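Local coordinates for protein TRAP-type transporter, periplasmic component (Cupriavidus necator, PDB 4P8B) that binds (S)-2-acetolactate and probably serves as the periplasmic solute-binding component of a TRAP transporter, at residues I99-Q104 and I245-K250; K34-L39 and T80-A85; S219-A224 and K292-H297; A205-A210 and Y227-K232. All blocks are in the same frame, centred on the assembly; numbering follows the deposited sequence.

Contact 1 (I99-Q104 and I245-K250); sequences INWSPQ and IFVVNK. With X2X ((2S)-2-hydroxy-2-methyl-3-oxobutanoic acid), chain D.
The six-membered ring of the Trp101 indole meets Val247 CG1 and the carbonyl oxygen of Ile245, both obliquely, with Trp101 CH2 3.7 Å from Ile245 O. CH2 carries most of the touch: both methyls of Val247 close on it, CG1 and CG2 each at 3.5 Å from Trp101 CH2. The Ile245 side chain comes in beside them, its CB 3.9 Å from Trp101 CZ3. Val247 and Trp101 come from opposite directions, and the CH2 corner of the indole sits between the two valine methyls. CG of Trp101 lies beside its own backbone N, opposite the carbonyl carbon (chi1 -60°), which sends the indole off the short helix 98-101 toward strand 241-249. At the pyrrole end NE1 donates to Glu82 OE1, fixing the rotation of the ring, while Phe83 meets the indole with its plane inclined at about 55°. Strand 241-249 belongs to the five-stranded sheet whose order, 2-1-3-5-4, is that of type II periplasmic binding proteins, and Trp101 packs between that sheet and helix 82-88, touching Val247 on one and Ile86 on the other. Next to it in sequence, Asn100 serves the ligand: its ND2 donates a nearly straight bond of 3.0 Å, at 169°, to the ketone oxygen OAC of the acetolactate. The amide is held from its other end as well, since Asn100 OD1 accepts from Gln79 NE2, and Gln79 in turn is bonded to the ligand. Val38 and Val178 pack on the asparagine side chain.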
loop_
_atom_site.group_PDB
_atom_site.type_symbol
_atom_site.label_atom_id
_atom_site.label_comp_id
_atom_site.label_asym_id
_atom_site.label_seq_id
_atom_site.Cartn_x
_atom_site.Cartn_y
_atom_site.Cartn_z
ATOM N N ILE A 99 0.425 3.966 -3.039
ATOM C CA ILE A 99 1.372 3.816 -4.119
ATOM C C ILE A 99 0.687 4.017 -5.478
ATOM O O ILE A 99 1.195 4.694 -6.370
ATOM C CB ILE A 99 2.044 2.433 -4.069
ATOM C CG1 ILE A 99 2.975 2.359 -2.860
ATOM C CG2 ILE A 99 2.832 2.191 -5.362
ATOM C CD1 ILE A 99 3.535 0.971 -2.625
ATOM N N ASN A 100 -0.495 3.440 -5.627
ATOM C CA ASN A 100 -1.149 3.409 -6.927
ATOM C C ASN A 100 -1.689 4.757 -7.351
ATOM O O ASN A 100 -1.820 5.019 -8.548
ATOM C CB ASN A 100 -2.272 2.388 -6.914
ATOM C CG ASN A 100 -1.760 0.977 -6.781
ATOM O OD1 ASN A 100 -0.618 0.670 -7.160
ATOM N ND2 ASN A 100 -2.547 0.127 -6.156
ATOM N N TRP A 101 -1.957 5.617 -6.376
ATOM C CA TRP A 101 -2.504 6.946 -6.649
ATOM C C TRP A 101 -1.424 8.032 -6.659
ATOM O O TRP A 101 -1.689 9.199 -6.967
ATOM C CB TRP A 101 -3.571 7.310 -5.616
ATOM C CG TRP A 101 -4.755 6.402 -5.551
ATOM C CD1 TRP A 101 -5.131 5.408 -6.443
ATOM C CD2 TRP A 101 -5.725 6.388 -4.507
ATOM N NE1 TRP A 101 -6.283 4.798 -5.994
ATOM C CE2 TRP A 101 -6.674 5.391 -4.819
ATOM C CE3 TRP A 101 -5.901 7.153 -3.350
ATOM C CZ2 TRP A 101 -7.750 5.118 -3.989
ATOM C CZ3 TRP A 101 -6.971 6.884 -2.535
ATOM C CH2 TRP A 101 -7.890 5.869 -2.859
ATOM N N SER A 102 -0.209 7.660 -6.290
ATOM C CA SER A 102 0.889 8.614 -6.290
ATOM C C SER A 102 1.127 9.308 -7.639
ATOM O O SER A 102 1.471 10.477 -7.639
ATOM C CB SER A 102 2.179 7.932 -5.823
ATOM O OG SER A 102 2.118 7.643 -4.444
ATOM N N PRO A 103 0.937 8.613 -8.783
ATOM C CA PRO A 103 1.165 9.344 -10.042
ATOM C C PRO A 103 0.273 10.572 -10.210
ATOM O O PRO A 103 0.702 11.543 -10.841
ATOM C CB PRO A 103 0.876 8.289 -11.123
ATOM C CG PRO A 103 1.154 7.009 -10.451
ATOM C CD PRO A 103 0.706 7.175 -9.031
ATOM N N GLN A 104 -0.921 10.551 -9.623
ATOM C CA GLN A 104 -1.859 11.666 -9.704
ATOM C C GLN A 104 -1.816 12.599 -8.498
ATOM O O GLN A 104 -2.189 13.768 -8.615
ATOM C CB GLN A 104 -3.290 11.153 -9.844
ATOM C CG GLN A 104 -3.557 10.432 -11.154
ATOM C CD GLN A 104 -3.126 8.977 -11.117
ATOM O OE1 GLN A 104 -3.068 8.360 -10.050
ATOM N NE2 GLN A 104 -2.804 8.425 -12.285
ATOM N N ILE A 245 -6.405 3.830 1.670
ATOM C CA ILE A 245 -7.398 4.864 1.921
ATOM C C ILE A 245 -8.728 4.427 1.325
ATOM O O ILE A 245 -8.806 3.962 0.181
ATOM C CB ILE A 245 -6.980 6.232 1.332
ATOM C CG1 ILE A 245 -5.574 6.604 1.822
ATOM C CG2 ILE A 245 -7.988 7.311 1.710
ATOM C CD1 ILE A 245 -5.043 7.903 1.218
ATOM N N PHE A 246 -9.765 4.591 2.145
ATOM C CA PHE A 246 -11.155 4.334 1.783
ATOM C C PHE A 246 -11.710 5.641 1.208
ATOM O O PHE A 246 -11.697 6.668 1.909
ATOM C CB PHE A 246 -11.960 3.934 3.040
ATOM C CG PHE A 246 -11.601 2.596 3.634
ATOM C CD1 PHE A 246 -10.390 2.393 4.250
ATOM C CD2 PHE A 246 -12.515 1.543 3.602
ATOM C CE1 PHE A 246 -10.081 1.183 4.791
ATOM C CE2 PHE A 246 -12.202 0.327 4.145
ATOM C CZ PHE A 246 -11.001 0.140 4.733
ATOM N N VAL A 247 -12.212 5.631 -0.026
ATOM C CA VAL A 247 -12.649 6.863 -0.682
ATOM C C VAL A 247 -13.918 6.666 -1.480
ATOM O O VAL A 247 -14.260 5.560 -1.879
ATOM C CB VAL A 247 -11.586 7.409 -1.670
ATOM C CG1 VAL A 247 -10.273 7.682 -0.976
ATOM C CG2 VAL A 247 -11.389 6.448 -2.841
ATOM N N VAL A 248 -14.620 7.771 -1.707
ATOM C CA VAL A 248 -15.833 7.786 -2.520
ATOM C C VAL A 248 -15.688 8.920 -3.518
ATOM O O VAL A 248 -15.214 10.001 -3.182
ATOM C CB VAL A 248 -17.081 8.017 -1.645
ATOM C CG1 VAL A 248 -18.357 8.038 -2.506
ATOM C CG2 VAL A 248 -17.199 6.961 -0.596
ATOM N N ASN A 249 -16.111 8.687 -4.754
ATOM C CA ASN A 249 -16.205 9.764 -5.737
ATOM C C ASN A 249 -17.085 10.927 -5.217
ATOM O O ASN A 249 -18.070 10.678 -4.560
ATOM C CB ASN A 249 -16.758 9.199 -7.053
ATOM C CG ASN A 249 -17.237 10.287 -8.012
ATOM O OD1 ASN A 249 -18.361 10.797 -7.898
ATOM N ND2 ASN A 249 -16.380 10.672 -8.943
ATOM N N LYS A 250 -16.646 12.160 -5.465
ATOM C CA LYS A 250 -17.281 13.373 -4.917
ATOM C C LYS A 250 -18.749 13.483 -5.303
ATOM O O LYS A 250 -19.593 13.786 -4.456
ATOM C CB LYS A 250 -16.497 14.604 -5.386
ATOM C CG LYS A 250 -17.044 15.971 -4.921
ATOM C CD LYS A 250 -16.124 17.075 -5.434
ATOM C CE LYS A 250 -16.634 18.467 -5.099
ATOM N NZ LYS A 250 -16.538 18.757 -3.643
HETATM O OAD X2X D . 0.854 -4.066 -6.803
HETATM C CAH X2X D . 1.162 -4.339 -5.598
HETATM O OAE X2X D . 2.309 -4.780 -5.295
HETATM C CAI X2X D . 0.169 -4.127 -4.503
HETATM C CAB X2X D . -0.940 -5.144 -4.666
HETATM O OAF X2X D . 0.791 -4.126 -3.249
HETATM C CAG X2X D . -0.351 -2.741 -4.709
HETATM O OAC X2X D . -1.427 -2.560 -5.279
HETATM C CAA X2X D . 0.450 -1.570 -4.253
#

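Contact 2 (K34-L39 and T80-A85); sequences KMSLVL and TREFSA. With X2X ((2S)-2-hydroxy-2-methyl-3-oxobutanoic acid), chain D.
Glu82 meets Ser36 from the start of a helix, across a short side-chain hydrogen bond. Ahead of it in the chain, Thr80 gives its carbonyl oxygen to Gln104 NE2, and Arg81, in the N-cap position, forms a salt bridge from NE to Asp78 OD2. Glu82 then opens the helix, with CG opposite its backbone N (chi1 -170°) and the rest of the chain extended, and the carboxylate reaches Ser36 of strand 33-36. There Ser36 OG donates at 2.7 Å to Glu82 OE2, which accepts with its anti lone pair, the one away from OE1. A water also donates a hydrogen bond to Glu82 OE2, at 2.7 Å, and accepts a weak bond of 3.0 Å from Val38 N. Both oxygens of the buried carboxylate have donors, which would probably favour its charged form. Further along, Ala85 faces Val75. Beyond Val38 N the chain enters the pocket: Val38 CG1 lies 3.8 Å from the ketone oxygen OAC, and Leu39 CD2 lies 3.9 Å from the methyl CAB of the acetolactate. A ligand-lining loop leaving the carboxyl end of the first sheet strand is a feature of the type II periplasmic binding protein fold.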
loop_
_atom_site.group_PDB
_atom_site.type_symbol
_atom_site.label_atom_id
_atom_site.label_comp_id
_atom_site.label_asym_id
_atom_site.label_seq_id
_atom_site.Cartn_x
_atom_site.Cartn_y
_atom_site.Cartn_z
ATOM N N LYS A 34 -20.146 0.627 -7.464
ATOM C CA LYS A 34 -18.977 -0.165 -7.798
ATOM C C LYS A 34 -17.785 0.228 -6.918
ATOM O O LYS A 34 -17.371 1.379 -6.925
ATOM C CB LYS A 34 -18.639 0.056 -9.273
ATOM C CG LYS A 34 -19.797 -0.146 -10.204
ATOM C CD LYS A 34 -19.337 -0.003 -11.633
ATOM C CE LYS A 34 -20.498 -0.183 -12.588
ATOM N NZ LYS A 34 -20.155 0.358 -13.925
HETATM N N MSE A 35 -17.208 -0.747 -6.206
HETATM C CA MSE A 35 -16.014 -0.518 -5.386
HETATM C C MSE A 35 -14.796 -1.184 -6.024
HETATM O O MSE A 35 -14.755 -2.405 -6.240
HETATM C CB MSE A 35 -16.185 -1.083 -3.989
HETATM C CG MSE A 35 -14.984 -0.716 -3.100
HETATM SE SE MSE A 35 -14.913 -1.710 -1.420
HETATM C CE MSE A 35 -16.629 -1.167 -0.672
ATOM N N SER A 36 -13.788 -0.386 -6.333
ATOM C CA SER A 36 -12.575 -0.911 -6.923
ATOM C C SER A 36 -11.592 -1.372 -5.846
ATOM O O SER A 36 -11.396 -0.669 -4.836
ATOM C CB SER A 36 -11.920 0.161 -7.796
ATOM O OG SER A 36 -10.793 -0.406 -8.447
ATOM N N LEU A 37 -10.960 -2.535 -6.067
ATOM C CA LEU A 37 -9.915 -3.080 -5.191
ATOM C C LEU A 37 -8.872 -3.733 -6.074
ATOM O O LEU A 37 -9.244 -4.519 -6.951
ATOM C CB LEU A 37 -10.488 -4.193 -4.314
ATOM C CG LEU A 37 -11.616 -3.793 -3.374
ATOM C CD1 LEU A 37 -12.273 -5.041 -2.789
ATOM C CD2 LEU A 37 -11.138 -2.863 -2.283
ATOM N N VAL A 38 -7.584 -3.502 -5.813
ATOM C CA VAL A 38 -6.568 -4.284 -6.511
ATOM C C VAL A 38 -6.612 -5.724 -6.022
ATOM O O VAL A 38 -6.621 -6.644 -6.829
ATOM C CB VAL A 38 -5.156 -3.726 -6.287
ATOM C CG1 VAL A 38 -4.116 -4.624 -6.924
ATOM C CG2 VAL A 38 -5.036 -2.355 -6.879
ATOM N N LEU A 39 -6.677 -5.911 -4.707
ATOM C CA LEU A 39 -6.664 -7.242 -4.081
ATOM C C LEU A 39 -8.037 -7.626 -3.558
ATOM O O LEU A 39 -8.727 -6.803 -2.937
ATOM C CB LEU A 39 -5.671 -7.234 -2.918
ATOM C CG LEU A 39 -4.219 -6.923 -3.289
ATOM C CD1 LEU A 39 -3.320 -7.039 -2.047
ATOM C CD2 LEU A 39 -3.734 -7.856 -4.395
ATOM N N THR A 80 -2.432 1.984 -11.742
ATOM C CA THR A 80 -1.819 3.297 -11.624
ATOM C C THR A 80 -2.611 4.366 -12.353
ATOM O O THR A 80 -2.167 5.511 -12.412
ATOM C CB THR A 80 -0.331 3.325 -12.052
ATOM O OG1 THR A 80 -0.176 2.805 -13.376
ATOM C CG2 THR A 80 0.536 2.509 -11.091
ATOM N N ARG A 81 -3.803 4.036 -12.849
ATOM C CA ARG A 81 -4.743 5.075 -13.237
ATOM C C ARG A 81 -6.111 4.879 -12.590
ATOM O O ARG A 81 -7.108 5.442 -13.038
ATOM C CB ARG A 81 -4.872 5.178 -14.754
ATOM C CG ARG A 81 -5.409 3.925 -15.419
ATOM C CD ARG A 81 -5.459 4.125 -16.929
ATOM N NE ARG A 81 -5.852 2.910 -17.632
ATOM C CZ ARG A 81 -7.104 2.538 -17.858
ATOM N NH1 ARG A 81 -8.120 3.297 -17.474
ATOM N NH2 ARG A 81 -7.348 1.406 -18.522
ATOM N N GLU A 82 -6.156 4.099 -11.521
ATOM C CA GLU A 82 -7.362 3.952 -10.727
ATOM C C GLU A 82 -7.853 5.299 -10.165
ATOM O O GLU A 82 -9.057 5.563 -10.159
ATOM C CB GLU A 82 -7.110 2.982 -9.575
ATOM C CG GLU A 82 -8.363 2.578 -8.819
ATOM C CD GLU A 82 -8.077 1.814 -7.522
ATOM O OE1 GLU A 82 -7.204 2.267 -6.742
ATOM O OE2 GLU A 82 -8.687 0.767 -7.262
ATOM N N PHE A 83 -6.942 6.162 -9.703
ATOM C CA PHE A 83 -7.368 7.417 -9.099
ATOM C C PHE A 83 -8.164 8.242 -10.101
ATOM O O PHE A 83 -9.199 8.829 -9.759
ATOM C CB PHE A 83 -6.180 8.233 -8.588
ATOM C CG PHE A 83 -6.584 9.444 -7.809
ATOM C CD1 PHE A 83 -6.963 9.309 -6.488
ATOM C CD2 PHE A 83 -6.619 10.704 -8.391
ATOM C CE1 PHE A 83 -7.334 10.381 -5.744
ATOM C CE2 PHE A 83 -7.001 11.807 -7.642
ATOM C CZ PHE A 83 -7.375 11.640 -6.317
ATOM N N SER A 84 -7.673 8.333 -11.332
ATOM C CA SER A 84 -8.378 9.123 -12.338
ATOM C C SER A 84 -9.778 8.562 -12.601
ATOM O O SER A 84 -10.737 9.307 -12.782
ATOM C CB SER A 84 -7.574 9.174 -13.634
ATOM O OG SER A 84 -6.245 9.586 -13.379
ATOM N N ALA A 85 -9.902 7.240 -12.605
ATOM C CA ALA A 85 -11.202 6.612 -12.824
ATOM C C ALA A 85 -12.164 6.906 -11.667
ATOM O O ALA A 85 -13.369 7.083 -11.882
ATOM C CB ALA A 85 -11.028 5.099 -13.024
HETATM O OAD X2X D . 0.854 -4.066 -6.803
HETATM C CAH X2X D . 1.162 -4.339 -5.598
HETATM O OAE X2X D . 2.309 -4.780 -5.295
HETATM C CAI X2X D . 0.169 -4.127 -4.503
HETATM C CAB X2X D . -0.940 -5.144 -4.666
HETATM O OAF X2X D . 0.791 -4.126 -3.249
HETATM C CAG X2X D . -0.351 -2.741 -4.709
HETATM O OAC X2X D . -1.427 -2.560 -5.279
HETATM C CAA X2X D . 0.450 -1.570 -4.253
HETATM O O HOH W 1 -7.649 -0.564 -5.183
#

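Contact 3 (S219-A224 and K292-H297); sequences SVFAAA and KDMEAH
Met294, present as selenomethionine, contributes the most surface here, and its selenium forms a Met-aromatic contact with Phe221 while also covering Ala222. The two helices concerned, 218-223 and 289-295, pack together in the lobe built on the four-stranded sheet that contains strands 213-216 and 300-302. Met294 SE sits at the edge of the Phe221 ring, in its plane: it is 4.9 Å from the ring centroid and 86° off the ring normal. CD1 is the ring atom it touches most closely, 3.7 Å from Met294 SE, with CE1 of Phe221 following at 3.9 Å. The two side chains run alongside in opposing directions, Phe221 leaving its helix with CG opposite the backbone N (chi1 -177°). Met294 is bent at both of its outer torsions, and this folds its terminal methyl back over Ala222 instead of along the ring. Ala222 and Met294 have the nearest CA atoms across the contact, 7.2 Å apart. Other groups complete the surroundings of the phenyl ring: Trp291 meets it edge-to-face, and Leu226 and Gln231 touch it. The Phe221 side chain is about 6 Å from that of Asn216, which binds the acetolactate. The selenium and its methyl group share the alanine, with Ala222 CB 3.9 Å from Met294 SE and 4.0 Å from Met294 CE.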
loop_
_atom_site.group_PDB
_atom_site.type_symbol
_atom_site.label_atom_id
_atom_site.label_comp_id
_atom_site.label_asym_id
_atom_site.label_seq_id
_atom_site.Cartn_x
_atom_site.Cartn_y
_atom_site.Cartn_z
ATOM N N SER A 219 1.475 -9.938 4.401
ATOM C CA SER A 219 0.171 -10.551 4.211
ATOM C C SER A 219 -0.142 -10.824 2.737
ATOM O O SER A 219 -0.897 -11.740 2.429
ATOM C CB SER A 219 -0.925 -9.701 4.844
ATOM O OG SER A 219 -1.003 -8.435 4.224
ATOM N N VAL A 220 0.440 -10.033 1.852
ATOM C CA VAL A 220 0.320 -10.190 0.413
ATOM C C VAL A 220 1.218 -11.338 -0.039
ATOM O O VAL A 220 0.762 -12.226 -0.759
ATOM C CB VAL A 220 0.656 -8.881 -0.296
ATOM C CG1 VAL A 220 0.670 -9.059 -1.794
ATOM C CG2 VAL A 220 -0.341 -7.787 0.115
ATOM N N PHE A 221 2.465 -11.374 0.437
ATOM C CA PHE A 221 3.374 -12.497 0.156
ATOM C C PHE A 221 2.705 -13.801 0.532
ATOM O O PHE A 221 2.727 -14.777 -0.222
ATOM C CB PHE A 221 4.664 -12.283 0.977
ATOM C CG PHE A 221 5.735 -13.310 0.741
ATOM C CD1 PHE A 221 5.688 -14.531 1.391
ATOM C CD2 PHE A 221 6.768 -13.057 -0.141
ATOM C CE1 PHE A 221 6.687 -15.470 1.193
ATOM C CE2 PHE A 221 7.756 -14.021 -0.359
ATOM C CZ PHE A 221 7.709 -15.199 0.304
ATOM N N ALA A 222 2.086 -13.831 1.704
ATOM C CA ALA A 222 1.461 -15.054 2.208
ATOM C C ALA A 222 0.221 -15.460 1.426
ATOM O O ALA A 222 0.110 -16.595 0.987
ATOM C CB ALA A 222 1.123 -14.906 3.682
ATOM N N ALA A 223 -0.716 -14.531 1.226
ATOM C CA ALA A 223 -1.997 -14.891 0.622
ATOM C C ALA A 223 -1.840 -15.179 -0.861
ATOM O O ALA A 223 -2.599 -15.972 -1.415
ATOM C CB ALA A 223 -3.037 -13.800 0.854
ATOM N N ALA A 224 -0.861 -14.558 -1.506
ATOM C CA ALA A 224 -0.538 -14.859 -2.891
ATOM C C ALA A 224 0.444 -16.036 -2.999
ATOM O O ALA A 224 0.797 -16.429 -4.109
ATOM C CB ALA A 224 0.037 -13.633 -3.582
ATOM N N LYS A 292 7.916 -16.369 10.375
ATOM C CA LYS A 292 8.305 -17.735 10.704
ATOM C C LYS A 292 7.396 -18.723 9.995
ATOM O O LYS A 292 7.835 -19.804 9.594
ATOM C CB LYS A 292 8.266 -17.939 12.214
ATOM C CG LYS A 292 9.335 -17.141 12.939
ATOM C CD LYS A 292 9.233 -17.302 14.450
ATOM C CE LYS A 292 10.268 -16.443 15.169
ATOM N NZ LYS A 292 10.119 -16.504 16.656
ATOM N N ASP A 293 6.126 -18.370 9.837
ATOM C CA ASP A 293 5.202 -19.208 9.086
ATOM C C ASP A 293 5.680 -19.409 7.647
ATOM O O ASP A 293 5.480 -20.474 7.062
ATOM C CB ASP A 293 3.794 -18.603 9.103
ATOM C CG ASP A 293 3.170 -18.633 10.484
ATOM O OD1 ASP A 293 3.585 -19.485 11.301
ATOM O OD2 ASP A 293 2.270 -17.801 10.745
HETATM N N MSE A 294 6.305 -18.391 7.074
HETATM C CA MSE A 294 6.809 -18.454 5.704
HETATM C C MSE A 294 8.093 -19.272 5.653
HETATM O O MSE A 294 8.297 -20.049 4.723
HETATM C CB MSE A 294 7.070 -17.049 5.188
HETATM C CG MSE A 294 5.839 -16.201 5.104
HETATM SE SE MSE A 294 4.437 -16.919 3.988
HETATM C CE MSE A 294 3.352 -17.719 5.379
ATOM N N GLU A 295 8.946 -19.147 6.669
ATOM C CA GLU A 295 10.124 -20.019 6.748
ATOM C C GLU A 295 9.724 -21.493 6.586
ATOM O O GLU A 295 10.401 -22.281 5.905
ATOM C CB GLU A 295 10.868 -19.831 8.073
ATOM C CG GLU A 295 11.548 -18.484 8.208
ATOM C CD GLU A 295 12.035 -18.216 9.621
ATOM O OE1 GLU A 295 11.697 -18.996 10.549
ATOM O OE2 GLU A 295 12.746 -17.208 9.797
ATOM N N ALA A 296 8.614 -21.878 7.208
ATOM C CA ALA A 296 8.127 -23.246 7.159
ATOM C C ALA A 296 7.782 -23.704 5.736
ATOM O O ALA A 296 7.784 -24.907 5.466
ATOM C CB ALA A 296 6.912 -23.411 8.087
ATOM N N HIS A 297 7.529 -22.763 4.837
ATOM C CA HIS A 297 7.256 -23.050 3.431
ATOM C C HIS A 297 8.523 -23.033 2.579
ATOM O O HIS A 297 8.465 -23.068 1.348
ATOM C CB HIS A 297 6.260 -22.012 2.875
ATOM C CG HIS A 297 4.853 -22.225 3.333
ATOM N ND1 HIS A 297 4.059 -23.233 2.834
ATOM C CD2 HIS A 297 4.092 -21.556 4.233
ATOM C CE1 HIS A 297 2.869 -23.178 3.406
ATOM N NE2 HIS A 297 2.866 -22.176 4.267
#

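Contact 4 (A205-A210 and Y227-K232); sequences AMASGA and YTVGQK
The loop that brings Val229 against Met206 and Ala207 is closed by a bond of 2.9 Å from Lys232 NZ to Tyr227 O. Within it Gln231 is the centre of an inverse gamma turn, and the loop leads from helix 218-223 to strand 233-235, covering the end of helix 199-208 on the way. A second bond braces the same loop: Gln231 NE2 donates to Val229 O at 3.1 Å and 177°, with the oxygen lying in the plane of the glutamine amide. Because Gln231 OE1 accepts from Ser158 OG, the amide is held at both ends and its rotation is fixed. Val229 O also faces Met206 O across the contact, two acceptors 3.5 Å apart that do not bond to each other. Between Val229 and Gln231, Gly230 has positive phi, which favours glycine. The packing itself is apolar. Met206 is a selenomethionine whose CB lies 3.9 Å from Val229 CG2 and whose selenium reaches on to Gln231 CG, 4.2 Å from Met206 SE. The Met206 side chain also touches Leu226 and Gln214, and it stands about 6 Å from the side chain of Arg176, a ligand-binding residue. Gly209, with positive phi, is the first residue beyond the helix. Nearer the surface, the other branch of the valine completes the contact, Val229 CG1 resting 4.0 Å from Ala207 CB.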
loop_
_atom_site.group_PDB
_atom_site.type_symbol
_atom_site.label_atom_id
_atom_site.label_comp_id
_atom_site.label_asym_id
_atom_site.label_seq_id
_atom_site.Cartn_x
_atom_site.Cartn_y
_atom_site.Cartn_z
ATOM N N ALA A 205 5.288 -12.842 -14.594
ATOM C CA ALA A 205 6.690 -12.448 -14.637
ATOM C C ALA A 205 7.486 -13.171 -13.538
ATOM O O ALA A 205 8.611 -13.620 -13.766
ATOM C CB ALA A 205 6.819 -10.938 -14.494
HETATM N N MSE A 206 6.893 -13.307 -12.359
HETATM C CA MSE A 206 7.557 -14.064 -11.288
HETATM C C MSE A 206 7.589 -15.553 -11.605
HETATM O O MSE A 206 8.596 -16.230 -11.362
HETATM C CB MSE A 206 6.855 -13.869 -9.960
HETATM C CG MSE A 206 7.032 -12.499 -9.383
HETATM SE SE MSE A 206 6.147 -12.271 -7.653
HETATM C CE MSE A 206 4.316 -12.281 -8.234
ATOM N N ALA A 207 6.508 -16.074 -12.170
ATOM C CA ALA A 207 6.411 -17.508 -12.458
ATOM C C ALA A 207 7.445 -17.924 -13.496
ATOM O O ALA A 207 8.004 -19.020 -13.414
ATOM C CB ALA A 207 5.010 -17.871 -12.949
ATOM N N SER A 208 7.687 -17.076 -14.491
ATOM C CA SER A 208 8.618 -17.433 -15.565
ATOM C C SER A 208 10.073 -17.090 -15.257
ATOM O O SER A 208 10.973 -17.494 -15.987
ATOM C CB SER A 208 8.251 -16.707 -16.853
ATOM O OG SER A 208 8.556 -15.324 -16.726
ATOM N N GLY A 209 10.305 -16.291 -14.229
ATOM C CA GLY A 209 11.639 -15.793 -13.963
ATOM C C GLY A 209 12.013 -14.541 -14.744
ATOM O O GLY A 209 13.164 -14.100 -14.685
ATOM N N ALA A 210 11.047 -13.938 -15.437
ATOM C CA ALA A 210 11.307 -12.708 -16.182
ATOM C C ALA A 210 11.716 -11.577 -15.235
ATOM O O ALA A 210 12.525 -10.717 -15.601
ATOM C CB ALA A 210 10.084 -12.309 -16.993
ATOM N N TYR A 227 6.074 -17.716 -2.493
ATOM C CA TYR A 227 7.106 -18.747 -2.494
ATOM C C TYR A 227 6.872 -19.779 -3.588
ATOM O O TYR A 227 7.797 -20.477 -3.971
ATOM C CB TYR A 227 7.217 -19.449 -1.128
ATOM C CG TYR A 227 5.890 -19.817 -0.531
ATOM C CD1 TYR A 227 5.267 -21.031 -0.820
ATOM C CD2 TYR A 227 5.234 -18.930 0.309
ATOM C CE1 TYR A 227 4.024 -21.332 -0.269
ATOM C CE2 TYR A 227 4.017 -19.227 0.858
ATOM C CZ TYR A 227 3.408 -20.416 0.575
ATOM O OH TYR A 227 2.185 -20.699 1.140
ATOM N N THR A 228 5.649 -19.905 -4.093
ATOM C CA THR A 228 5.353 -20.831 -5.181
ATOM C C THR A 228 5.733 -20.282 -6.551
ATOM O O THR A 228 5.715 -21.022 -7.541
ATOM C CB THR A 228 3.881 -21.287 -5.211
ATOM O OG1 THR A 228 3.029 -20.202 -5.611
ATOM C CG2 THR A 228 3.463 -21.830 -3.847
ATOM N N VAL A 229 6.086 -19.003 -6.607
ATOM C CA VAL A 229 6.585 -18.381 -7.834
ATOM C C VAL A 229 7.979 -17.795 -7.589
ATOM O O VAL A 229 8.280 -16.651 -7.943
ATOM C CB VAL A 229 5.596 -17.355 -8.432
ATOM C CG1 VAL A 229 4.385 -18.091 -9.040
ATOM C CG2 VAL A 229 5.148 -16.343 -7.406
ATOM N N GLY A 230 8.807 -18.622 -6.961
ATOM C CA GLY A 230 10.233 -18.384 -6.856
ATOM C C GLY A 230 10.708 -17.516 -5.727
ATOM O O GLY A 230 11.913 -17.335 -5.597
ATOM N N GLN A 231 9.819 -17.008 -4.895
ATOM C CA GLN A 231 10.223 -16.009 -3.916
ATOM C C GLN A 231 10.650 -16.718 -2.639
ATOM O O GLN A 231 9.886 -16.817 -1.676
ATOM C CB GLN A 231 9.104 -15.008 -3.689
ATOM C CG GLN A 231 8.667 -14.327 -4.975
ATOM C CD GLN A 231 9.826 -13.776 -5.760
ATOM O OE1 GLN A 231 10.513 -12.875 -5.289
ATOM N NE2 GLN A 231 10.063 -14.300 -6.941
ATOM N N LYS A 232 11.908 -17.145 -2.628
ATOM C CA LYS A 232 12.421 -18.023 -1.572
ATOM C C LYS A 232 13.400 -17.352 -0.629
ATOM O O LYS A 232 13.824 -17.969 0.348
ATOM C CB LYS A 232 12.991 -19.295 -2.200
ATOM C CG LYS A 232 11.843 -20.125 -2.827
ATOM C CD LYS A 232 12.304 -21.273 -3.687
ATOM C CE LYS A 232 11.128 -21.937 -4.383
ATOM N NZ LYS A 232 10.034 -22.289 -3.427
#

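The four contacts fall into two pairs around the acetolactate. Contacts 1 and 2, with centres 8 Å apart, share the five-stranded sheet and both touch the ligand; their junction is Trp101 NE1 to Glu82 OE1, at 2.8 Å. Contacts 3 and 4 lie 14 Å apart, away from that sheet, and meet through Phe221 CZ and Gln231 O, 3.4 Å apart, and through Tyr227, whose CE2 is 3.9 Å from Met294 SE and whose ring stacks with His297. Neither touches the ligand, although Met206 and Phe221 come within about 8 and 10 Å of it. Contacts 2 and 3, centred 26 Å apart, nevertheless meet near the pocket, where Leu39 CD1 packs 3.8 Å from Val220 CG2.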